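Local coordinates for protein 3-phosphoshikimate 1-carboxyvinyltransferase (Streptomyces sviceus, PDB 7M0O) that probably transfers the enolpyruvyl group of phosphoenolpyruvate to the 5-hydroxyl of shikimate-3-phosphate, the sixth step of the chorismate pathway, at residues A21-R32 with R52-P63; R105-S113 with H125-L134. All blocks are in the same frame, centred on the assembly; numbering follows the deposited sequence.

Interaction 1: A21-R32 with R52-P63; sequences ADGVTTLVRPLR and RTPDTWQVDGRP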
loop_
_atom_site.group_PDB
_atom_site.type_symbol
_atom_site.label_atom_id
_atom_site.label_comp_id
_atom_site.label_asym_id
_atom_site.label_seq_id
_atom_site.Cartn_x
_atom_site.Cartn_y
_atom_site.Cartn_z
ATOM N N ALA A 21 -11.344 -14.118 11.277
ATOM C CA ALA A 21 -10.632 -14.825 12.328
ATOM C C ALA A 21 -11.574 -15.316 13.430
ATOM O O ALA A 21 -12.746 -14.939 13.520
ATOM C CB ALA A 21 -9.547 -13.927 12.920
ATOM N N ASP A 22 -11.038 -16.190 14.273
ATOM C CA ASP A 22 -11.751 -16.697 15.438
ATOM C C ASP A 22 -11.408 -15.786 16.610
ATOM O O ASP A 22 -10.273 -15.796 17.102
ATOM C CB ASP A 22 -11.366 -18.151 15.696
ATOM C CG ASP A 22 -12.053 -18.736 16.914
ATOM O OD1 ASP A 22 -13.078 -18.180 17.355
ATOM O OD2 ASP A 22 -11.564 -19.758 17.436
ATOM N N GLY A 23 -12.368 -14.970 17.023
ATOM C CA GLY A 23 -12.216 -14.053 18.137
ATOM C C GLY A 23 -12.485 -12.620 17.719
ATOM O O GLY A 23 -12.942 -12.338 16.607
ATOM N N VAL A 24 -12.216 -11.698 18.639
ATOM C CA VAL A 24 -12.407 -10.272 18.390
ATOM C C VAL A 24 -11.055 -9.674 18.034
ATOM O O VAL A 24 -10.108 -9.746 18.825
ATOM C CB VAL A 24 -13.028 -9.565 19.604
ATOM C CG1 VAL A 24 -13.199 -8.091 19.298
ATOM C CG2 VAL A 24 -14.364 -10.203 19.951
ATOM N N THR A 25 -10.949 -9.114 16.831
ATOM C CA THR A 25 -9.725 -8.459 16.388
ATOM C C THR A 25 -9.837 -6.956 16.587
ATOM O O THR A 25 -10.874 -6.354 16.296
ATOM C CB THR A 25 -9.440 -8.752 14.914
ATOM O OG1 THR A 25 -9.054 -10.107 14.778
ATOM C CG2 THR A 25 -8.317 -7.867 14.368
ATOM N N THR A 26 -8.755 -6.359 17.078
ATOM C CA THR A 26 -8.635 -4.910 17.190
ATOM C C THR A 26 -7.601 -4.435 16.173
ATOM O O THR A 26 -6.452 -4.893 16.187
ATOM C CB THR A 26 -8.245 -4.511 18.613
ATOM O OG1 THR A 26 -9.191 -5.072 19.534
ATOM C CG2 THR A 26 -8.220 -2.987 18.777
ATOM N N LEU A 27 -8.023 -3.552 15.271
ATOM C CA LEU A 27 -7.145 -2.915 14.300
ATOM C C LEU A 27 -6.814 -1.517 14.803
ATOM O O LEU A 27 -7.721 -0.714 15.055
ATOM C CB LEU A 27 -7.813 -2.839 12.930
ATOM C CG LEU A 27 -8.303 -4.168 12.348
ATOM C CD1 LEU A 27 -8.843 -3.942 10.952
ATOM C CD2 LEU A 27 -7.156 -5.166 12.335
ATOM N N VAL A 28 -5.527 -1.217 14.931
ATOM C CA VAL A 28 -5.092 0.073 15.462
ATOM C C VAL A 28 -4.655 0.979 14.311
ATOM O O VAL A 28 -3.839 0.587 13.468
ATOM C CB VAL A 28 -3.973 -0.123 16.497
ATOM C CG1 VAL A 28 -3.607 1.188 17.142
ATOM C CG2 VAL A 28 -4.421 -1.131 17.553
ATOM N N ARG A 29 -5.200 2.198 14.283
ATOM C CA ARG A 29 -4.946 3.226 13.275
ATOM C C ARG A 29 -5.166 2.765 11.835
ATOM O O ARG A 29 -4.333 3.073 10.970
ATOM C CB ARG A 29 -3.518 3.769 13.398
ATOM C CG ARG A 29 -3.038 4.071 14.823
ATOM C CD ARG A 29 -4.019 4.950 15.578
ATOM N NE ARG A 29 -3.357 5.987 16.368
ATOM C CZ ARG A 29 -2.723 5.773 17.518
ATOM N NH1 ARG A 29 -2.649 4.551 18.032
ATOM N NH2 ARG A 29 -2.157 6.789 18.156
ATOM N N PRO A 30 -6.254 2.068 11.510
ATOM C CA PRO A 30 -6.510 1.756 10.097
ATOM C C PRO A 30 -6.747 3.031 9.292
ATOM O O PRO A 30 -7.129 4.074 9.822
ATOM C CB PRO A 30 -7.775 0.894 10.146
ATOM C CG PRO A 30 -8.506 1.421 11.336
ATOM C CD PRO A 30 -7.422 1.730 12.349
ATOM N N LEU A 31 -6.491 2.944 7.991
ATOM C CA LEU A 31 -6.811 4.053 7.102
ATOM C C LEU A 31 -8.326 4.213 7.008
ATOM O O LEU A 31 -9.053 3.236 6.780
ATOM C CB LEU A 31 -6.209 3.815 5.714
ATOM C CG LEU A 31 -6.643 4.798 4.618
ATOM C CD1 LEU A 31 -6.140 6.201 4.926
ATOM C CD2 LEU A 31 -6.190 4.359 3.240
ATOM N N ARG A 32 -8.802 5.447 7.181
ATOM C CA ARG A 32 -10.207 5.771 6.968
ATOM C C ARG A 32 -10.331 6.420 5.594
ATOM O O ARG A 32 -9.898 7.565 5.399
ATOM C CB ARG A 32 -10.729 6.693 8.065
ATOM C CG ARG A 32 -11.018 5.969 9.374
ATOM C CD ARG A 32 -11.572 6.954 10.395
ATOM N NE ARG A 32 -12.127 6.319 11.590
ATOM C CZ ARG A 32 -13.429 6.144 11.806
ATOM N NH1 ARG A 32 -14.323 6.547 10.907
ATOM N NH2 ARG A 32 -13.839 5.576 12.928
ATOM N N ARG A 52 -16.196 0.995 16.208
ATOM C CA ARG A 52 -15.120 1.881 15.802
ATOM C C ARG A 52 -14.980 3.050 16.767
ATOM O O ARG A 52 -15.957 3.511 17.368
ATOM C CB ARG A 52 -15.333 2.391 14.370
ATOM C CG ARG A 52 -15.290 1.266 13.315
ATOM C CD ARG A 52 -15.396 1.801 11.902
ATOM N NE ARG A 52 -16.701 2.404 11.641
ATOM C CZ ARG A 52 -17.004 3.058 10.525
ATOM N NH1 ARG A 52 -16.093 3.193 9.573
ATOM N NH2 ARG A 52 -18.212 3.585 10.365
ATOM N N THR A 53 -13.725 3.503 16.925
ATOM C CA THR A 53 -13.358 4.748 17.598
ATOM C C THR A 53 -12.526 5.546 16.601
ATOM O O THR A 53 -12.237 5.049 15.503
ATOM C CB THR A 53 -12.571 4.509 18.898
ATOM O OG1 THR A 53 -11.257 4.000 18.613
ATOM C CG2 THR A 53 -13.300 3.562 19.834
ATOM N N PRO A 54 -12.111 6.777 16.918
ATOM C CA PRO A 54 -11.229 7.493 15.982
ATOM C C PRO A 54 -9.870 6.826 15.793
ATOM O O PRO A 54 -9.174 7.152 14.820
ATOM C CB PRO A 54 -11.089 8.882 16.617
ATOM C CG PRO A 54 -12.314 9.037 17.458
ATOM C CD PRO A 54 -12.604 7.662 17.991
ATOM N N ASP A 55 -9.494 5.884 16.661
ATOM C CA ASP A 55 -8.173 5.265 16.662
ATOM C C ASP A 55 -8.180 3.780 16.329
ATOM O O ASP A 55 -7.178 3.283 15.813
ATOM C CB ASP A 55 -7.495 5.444 18.030
ATOM C CG ASP A 55 -6.904 6.838 18.223
ATOM O OD1 ASP A 55 -6.565 7.182 19.378
ATOM O OD2 ASP A 55 -6.781 7.596 17.230
ATOM N N THR A 56 -9.259 3.047 16.634
ATOM C CA THR A 56 -9.261 1.588 16.512
ATOM C C THR A 56 -10.607 1.100 15.999
ATOM O O THR A 56 -11.656 1.653 16.336
ATOM C CB THR A 56 -8.970 0.856 17.852
ATOM O OG1 THR A 56 -9.992 1.157 18.816
ATOM C CG2 THR A 56 -7.613 1.246 18.427
ATOM N N TRP A 57 -10.569 0.036 15.198
ATOM C CA TRP A 57 -11.762 -0.688 14.773
ATOM C C TRP A 57 -11.767 -2.062 15.429
ATOM O O TRP A 57 -10.723 -2.718 15.535
ATOM C CB TRP A 57 -11.827 -0.855 13.251
ATOM C CG TRP A 57 -11.951 0.433 12.487
ATOM C CD1 TRP A 57 -11.770 1.704 12.969
ATOM C CD2 TRP A 57 -12.240 0.574 11.092
ATOM N NE1 TRP A 57 -11.948 2.622 11.960
ATOM C CE2 TRP A 57 -12.236 1.950 10.797
ATOM C CE3 TRP A 57 -12.513 -0.335 10.065
ATOM C CZ2 TRP A 57 -12.501 2.440 9.517
ATOM C CZ3 TRP A 57 -12.769 0.153 8.798
ATOM C CH2 TRP A 57 -12.761 1.525 8.535
ATOM N N GLN A 58 -12.947 -2.496 15.860
ATOM C CA GLN A 58 -13.134 -3.765 16.547
ATOM C C GLN A 58 -14.069 -4.636 15.718
ATOM O O GLN A 58 -15.169 -4.196 15.365
ATOM C CB GLN A 58 -13.718 -3.508 17.933
ATOM C CG GLN A 58 -13.670 -4.651 18.879
ATOM C CD GLN A 58 -13.388 -4.182 20.285
ATOM O OE1 GLN A 58 -12.257 -3.838 20.618
ATOM N NE2 GLN A 58 -14.423 -4.135 21.111
ATOM N N VAL A 59 -13.632 -5.852 15.375
ATOM C CA VAL A 59 -14.416 -6.744 14.514
ATOM C C VAL A 59 -14.547 -8.100 15.195
ATOM O O VAL A 59 -13.538 -8.733 15.514
ATOM C CB VAL A 59 -13.787 -6.919 13.119
ATOM C CG1 VAL A 59 -14.694 -7.783 12.223
ATOM C CG2 VAL A 59 -13.491 -5.558 12.460
ATOM N N ASP A 60 -15.784 -8.554 15.396
ATOM C CA ASP A 60 -16.039 -9.914 15.869
ATOM C C ASP A 60 -15.903 -10.861 14.688
ATOM O O ASP A 60 -16.725 -10.826 13.764
ATOM C CB ASP A 60 -17.433 -10.026 16.472
ATOM C CG ASP A 60 -17.501 -9.501 17.876
ATOM O OD1 ASP A 60 -16.745 -8.558 18.200
ATOM O OD2 ASP A 60 -18.325 -10.027 18.654
ATOM N N GLY A 61 -14.875 -11.704 14.702
ATOM C CA GLY A 61 -14.635 -12.565 13.559
ATOM C C GLY A 61 -15.712 -13.626 13.418
ATOM O O GLY A 61 -16.321 -14.057 14.395
ATOM N N ARG A 62 -15.950 -14.039 12.175
ATOM C CA ARG A 62 -16.922 -15.085 11.859
ATOM C C ARG A 62 -16.227 -16.143 11.018
ATOM O O ARG A 62 -16.170 -16.040 9.784
ATOM C CB ARG A 62 -18.155 -14.521 11.156
ATOM C CG ARG A 62 -18.899 -13.500 12.003
ATOM C CD ARG A 62 -20.251 -13.143 11.409
ATOM N NE ARG A 62 -21.118 -14.325 11.356
ATOM C CZ ARG A 62 -21.856 -14.759 12.378
ATOM N NH1 ARG A 62 -21.866 -14.100 13.539
ATOM N NH2 ARG A 62 -22.591 -15.849 12.242
ATOM N N PRO A 63 -15.690 -17.186 11.657
ATOM C CA PRO A 63 -14.974 -18.227 10.907
ATOM C C PRO A 63 -15.811 -18.915 9.838
ATOM O O PRO A 63 -15.229 -19.447 8.887
ATOM C CB PRO A 63 -14.535 -19.210 12.007
ATOM C CG PRO A 63 -14.484 -18.392 13.249
ATOM C CD PRO A 63 -15.603 -17.388 13.115
HETATM O O HOH W 1 -15.166 -14.691 16.930
HETATM O O HOH W 2 -10.653 4.674 13.141
#
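Strands 24-28 and 56-60 run antiparallel, their axes at 162°, with Thr25-Val59 and Leu27-Trp57 as the hydrogen-bonded pairs, each bonded N-H to O in both directions. One more bond continues the ladder at each end: Arg29 N to Asp55 O at 2.7 Å, and Gly61 N to Gly23 O at 2.8 Å. They are the two central strands of a four-stranded mixed sheet. Thr25, Leu27, Trp57 and Val59 line its inner face, against helices 8-20 and 34-45; Val24 and Gln58 cross on the other, where Val24 CG1 meets Gln58 CG at 3.5 Å. Trp57 makes the largest contribution to the inner face. With CG anti to the carbonyl carbon (chi1 -64°), its indole slips between two side chains: Arg52 CD lies over one face, and Pro30 CG makes a CH-pi contact on the opposite face, 3.6 Å from the five-membered ring centroid and 4° off the normal. The NE1 edge looks onto a face of the Arg32 guanidinium. Arg32 reaches past it on an extended chain, and its NH2 gives a hydrogen bond of 3.1 Å to Thr53 O, which lies near the guanidinium plane although the nitrogen stands above the carbonyl plane. A water accepts from Arg32 NE at 2.7 Å, donates to Thr53 O and receives a weak bond from Trp57 NE1. With the indole cut back to an alanine here, Pro30 and the Arg52 methylenes would probably face a gap and the water would lose a donor. Arg32 NH1 and Arg52 NH1 approach to 4.0 Å, a like-charge pair probably tempered by Glu37, which salt-bridges Arg52 and touches Arg32.

Interaction 2: R105-S113 with H125-L134; sequences RRRPLLPLS and HEEAEGHHPL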
loop_
_atom_site.group_PDB
_atom_site.type_symbol
_atom_site.label_atom_id
_atom_site.label_comp_id
_atom_site.label_asym_id
_atom_site.label_seq_id
_atom_site.Cartn_x
_atom_site.Cartn_y
_atom_site.Cartn_z
ATOM N N ARG A 105 -18.492 -0.707 -11.533
ATOM C CA ARG A 105 -18.914 -1.824 -12.378
ATOM C C ARG A 105 -17.983 -1.996 -13.566
ATOM O O ARG A 105 -17.808 -3.111 -14.060
ATOM C CB ARG A 105 -20.355 -1.632 -12.874
ATOM C CG ARG A 105 -21.464 -1.777 -11.822
ATOM C CD ARG A 105 -22.837 -1.611 -12.459
ATOM N NE ARG A 105 -23.920 -1.539 -11.484
ATOM C CZ ARG A 105 -24.791 -0.536 -11.398
ATOM N NH1 ARG A 105 -24.709 0.483 -12.237
ATOM N NH2 ARG A 105 -25.743 -0.567 -10.470
ATOM N N ARG A 106 -17.367 -0.911 -14.032
ATOM C CA ARG A 106 -16.509 -0.986 -15.202
ATOM C C ARG A 106 -15.164 -1.651 -14.920
ATOM O O ARG A 106 -14.408 -1.891 -15.867
ATOM C CB ARG A 106 -16.307 0.426 -15.762
ATOM C CG ARG A 106 -17.600 1.066 -16.283
ATOM C CD ARG A 106 -17.294 2.355 -17.067
ATOM N NE ARG A 106 -17.255 3.539 -16.207
ATOM C CZ ARG A 106 -17.738 4.730 -16.549
ATOM N NH1 ARG A 106 -18.296 4.901 -17.745
ATOM N NH2 ARG A 106 -17.658 5.754 -15.700
ATOM N N ARG A 107 -14.852 -1.968 -13.653
ATOM C CA ARG A 107 -13.589 -2.593 -13.282
ATOM C C ARG A 107 -13.823 -4.071 -12.983
ATOM O O ARG A 107 -14.206 -4.417 -11.853
ATOM C CB ARG A 107 -12.962 -1.889 -12.072
ATOM C CG ARG A 107 -12.544 -0.433 -12.351
ATOM C CD ARG A 107 -11.789 0.157 -11.176
ATOM N NE ARG A 107 -10.675 -0.700 -10.784
ATOM C CZ ARG A 107 -9.855 -0.449 -9.771
ATOM N NH1 ARG A 107 -10.021 0.640 -9.035
ATOM N NH2 ARG A 107 -8.869 -1.291 -9.492
ATOM N N PRO A 108 -13.604 -4.977 -13.930
ATOM C CA PRO A 108 -13.897 -6.394 -13.671
ATOM C C PRO A 108 -12.871 -7.030 -12.747
ATOM O O PRO A 108 -11.830 -6.459 -12.412
ATOM C CB PRO A 108 -13.865 -7.030 -15.062
ATOM C CG PRO A 108 -12.914 -6.174 -15.827
ATOM C CD PRO A 108 -13.110 -4.761 -15.303
ATOM N N LEU A 109 -13.197 -8.251 -12.333
ATOM C CA LEU A 109 -12.364 -9.056 -11.442
ATOM C C LEU A 109 -12.326 -10.504 -11.921
ATOM O O LEU A 109 -12.363 -11.445 -11.119
ATOM C CB LEU A 109 -12.870 -8.974 -10.002
ATOM C CG LEU A 109 -14.344 -9.372 -9.798
ATOM C CD1 LEU A 109 -14.513 -10.223 -8.543
ATOM C CD2 LEU A 109 -15.240 -8.145 -9.703
ATOM N N LEU A 110 -12.227 -10.703 -13.239
ATOM C CA LEU A 110 -12.398 -12.044 -13.798
ATOM C C LEU A 110 -11.392 -13.080 -13.291
ATOM O O LEU A 110 -11.811 -14.224 -13.038
ATOM C CB LEU A 110 -12.364 -11.979 -15.332
ATOM C CG LEU A 110 -12.741 -13.306 -16.006
ATOM C CD1 LEU A 110 -14.122 -13.815 -15.532
ATOM C CD2 LEU A 110 -12.706 -13.135 -17.510
ATOM N N PRO A 111 -10.098 -12.785 -13.124
ATOM C CA PRO A 111 -9.214 -13.828 -12.567
ATOM C C PRO A 111 -9.690 -14.356 -11.227
ATOM O O PRO A 111 -9.582 -15.564 -10.964
ATOM C CB PRO A 111 -7.860 -13.114 -12.451
ATOM C CG PRO A 111 -7.912 -12.059 -13.512
ATOM C CD PRO A 111 -9.334 -11.588 -13.540
ATOM N N LEU A 112 -10.222 -13.480 -10.374
ATOM C CA LEU A 112 -10.707 -13.916 -9.069
ATOM C C LEU A 112 -12.002 -14.710 -9.200
ATOM O O LEU A 112 -12.161 -15.759 -8.563
ATOM C CB LEU A 112 -10.919 -12.707 -8.163
ATOM C CG LEU A 112 -11.476 -13.040 -6.784
ATOM C CD1 LEU A 112 -10.577 -14.027 -6.031
ATOM C CD2 LEU A 112 -11.643 -11.734 -6.014
ATOM N N SER A 113 -12.940 -14.234 -10.021
ATOM C CA SER A 113 -14.209 -14.954 -10.110
ATOM C C SER A 113 -14.049 -16.267 -10.869
ATOM O O SER A 113 -14.797 -17.220 -10.611
ATOM C CB SER A 113 -15.283 -14.071 -10.744
ATOM O OG SER A 113 -15.104 -13.986 -12.142
ATOM N N HIS A 125 -22.270 -13.880 -12.789
ATOM C CA HIS A 125 -22.251 -12.493 -13.229
ATOM C C HIS A 125 -23.582 -12.177 -13.904
ATOM O O HIS A 125 -23.986 -12.872 -14.847
ATOM C CB HIS A 125 -21.083 -12.260 -14.179
ATOM C CG HIS A 125 -19.743 -12.412 -13.528
ATOM N ND1 HIS A 125 -19.155 -11.398 -12.797
ATOM C CD2 HIS A 125 -18.883 -13.458 -13.482
ATOM C CE1 HIS A 125 -17.984 -11.812 -12.343
ATOM N NE2 HIS A 125 -17.788 -13.053 -12.757
ATOM N N GLU A 126 -24.274 -11.145 -13.402
ATOM C CA GLU A 126 -25.593 -10.814 -13.935
ATOM C C GLU A 126 -25.531 -10.045 -15.248
ATOM O O GLU A 126 -26.525 -10.052 -15.991
ATOM C CB GLU A 126 -26.399 -10.010 -12.914
ATOM C CG GLU A 126 -26.483 -10.656 -11.520
ATOM C CD GLU A 126 -27.374 -11.877 -11.490
ATOM O OE1 GLU A 126 -28.136 -12.081 -12.455
ATOM O OE2 GLU A 126 -27.323 -12.629 -10.492
ATOM N N GLU A 127 -24.406 -9.366 -15.533
ATOM C CA GLU A 127 -24.220 -8.628 -16.782
ATOM C C GLU A 127 -23.031 -9.269 -17.500
ATOM O O GLU A 127 -23.084 -10.470 -17.787
ATOM C CB GLU A 127 -24.132 -7.118 -16.517
ATOM C CG GLU A 127 -25.454 -6.553 -15.967
ATOM C CD GLU A 127 -25.361 -5.108 -15.426
ATOM O OE1 GLU A 127 -24.468 -4.340 -15.847
ATOM O OE2 GLU A 127 -26.206 -4.743 -14.579
ATOM N N ALA A 128 -21.966 -8.533 -17.803
ATOM C CA ALA A 128 -20.844 -9.129 -18.520
ATOM C C ALA A 128 -20.001 -9.997 -17.590
ATOM O O ALA A 128 -19.934 -9.752 -16.384
ATOM C CB ALA A 128 -19.956 -8.050 -19.150
ATOM N N GLU A 129 -19.349 -11.017 -18.164
ATOM C CA GLU A 129 -18.449 -11.868 -17.389
ATOM C C GLU A 129 -17.352 -11.038 -16.738
ATOM O O GLU A 129 -16.705 -10.219 -17.397
ATOM C CB GLU A 129 -17.802 -12.935 -18.274
ATOM C CG GLU A 129 -18.672 -14.118 -18.551
ATOM C CD GLU A 129 -19.043 -14.891 -17.306
ATOM O OE1 GLU A 129 -18.275 -15.794 -16.900
ATOM O OE2 GLU A 129 -20.126 -14.599 -16.760
ATOM N N GLY A 130 -17.129 -11.267 -15.445
ATOM C CA GLY A 130 -16.077 -10.603 -14.706
ATOM C C GLY A 130 -16.517 -9.394 -13.905
ATOM O O GLY A 130 -15.778 -8.964 -13.008
ATOM N N HIS A 131 -17.695 -8.841 -14.196
ATOM C CA HIS A 131 -18.120 -7.560 -13.639
ATOM C C HIS A 131 -19.184 -7.737 -12.558
ATOM O O HIS A 131 -19.963 -8.693 -12.572
ATOM C CB HIS A 131 -18.697 -6.659 -14.743
ATOM C CG HIS A 131 -17.717 -6.306 -15.815
ATOM N ND1 HIS A 131 -17.214 -5.034 -15.962
ATOM C CD2 HIS A 131 -17.154 -7.049 -16.799
ATOM C CE1 HIS A 131 -16.369 -5.009 -16.978
ATOM N NE2 HIS A 131 -16.324 -6.215 -17.512
ATOM N N HIS A 132 -19.212 -6.796 -11.618
ATOM C CA HIS A 132 -20.426 -6.530 -10.856
ATOM C C HIS A 132 -21.514 -5.972 -11.783
ATOM O O HIS A 132 -21.215 -5.280 -12.756
ATOM C CB HIS A 132 -20.141 -5.532 -9.731
ATOM C CG HIS A 132 -19.364 -6.125 -8.597
ATOM N ND1 HIS A 132 -19.968 -6.849 -7.590
ATOM C CD2 HIS A 132 -18.035 -6.142 -8.329
ATOM C CE1 HIS A 132 -19.044 -7.271 -6.741
ATOM N NE2 HIS A 132 -17.864 -6.858 -7.168
ATOM N N PRO A 133 -22.795 -6.248 -11.496
ATOM C CA PRO A 133 -23.312 -7.008 -10.353
ATOM C C PRO A 133 -23.067 -8.512 -10.493
ATOM O O PRO A 133 -22.995 -9.046 -11.602
ATOM C CB PRO A 133 -24.815 -6.675 -10.366
ATOM C CG PRO A 133 -25.104 -6.310 -11.775
ATOM C CD PRO A 133 -23.876 -5.624 -12.283
ATOM N N LEU A 134 -22.912 -9.182 -9.354
ATOM C CA LEU A 134 -22.739 -10.627 -9.351
ATOM C C LEU A 134 -23.382 -11.202 -8.104
ATOM O O LEU A 134 -23.513 -10.524 -7.077
ATOM C CB LEU A 134 -21.263 -11.018 -9.423
ATOM C CG LEU A 134 -20.351 -10.446 -8.338
ATOM C CD1 LEU A 134 -20.286 -11.414 -7.142
ATOM C CD2 LEU A 134 -18.966 -10.191 -8.891
HETATM O O HOH W 3 -17.063 -4.886 -11.739
#
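Pro108 sets CB over one face of the His131 imidazole, 3.6 Å from its centroid, in a CH-pi contact, where the loop before helix 110-118 meets the beta-hairpin connection between strands 122-125 and 134-139. The His131 ring swings to the side of its own backbone N (chi1 -62°), which brings ND1 to Arg105 O, a 2.8 Å bond in both the ring plane and the carbonyl plane. The hairpin loop contains a type II turn, Ala128 to His131. Its third residue, Gly130, has a positive phi (97°), where a side chain would run into the carbonyl oxygen of Glu129, and Leu110 CD1 packs on its CA at 3.8 Å. Gly130 O accepts from the N of Leu109, the helix N-cap. Leu109 holds CG between its own N and carbonyl carbon (chi1 56°), a setting that sends CD2 to His132 CD2 at 3.7 Å, the two side chains crossing at about a right angle; His132 NE2 bonds Ala82 O. His125 is held by both ring nitrogens: ND1 donates to His131 O at 2.8 Å, tying the loop to itself, while NE2 and Ser113 OG share a 2.9 Å hydrogen bond at the ring edge. Gly130 N sits 3.1 Å above the plane of the His125 imidazole, over its centre.

Interaction 1 is complete in the sequence before interaction 2 begins; their centres lie 29 Å apart and their nearest atoms about 13 Å, so they do not meet directly. Interaction 1 is a strand pair within one sheet; interaction 2 packs a helix start against the hairpin loop of another. Each comes near residues that probably bind substrate. In interaction 1 the side chain of Leu31 comes within about 4 Å of that of Lys8, a probable ligand of both substrates. Interaction 2 contains Arg107, a probable phosphoenolpyruvate ligand, and the side chain of Leu109 is about 8 Å from those of Ser153 and Gln155. Within 125-134, Glu129 salt-bridges Arg117, part of the potassium site; the ion lies about 12 Å from the side chain of Ser113.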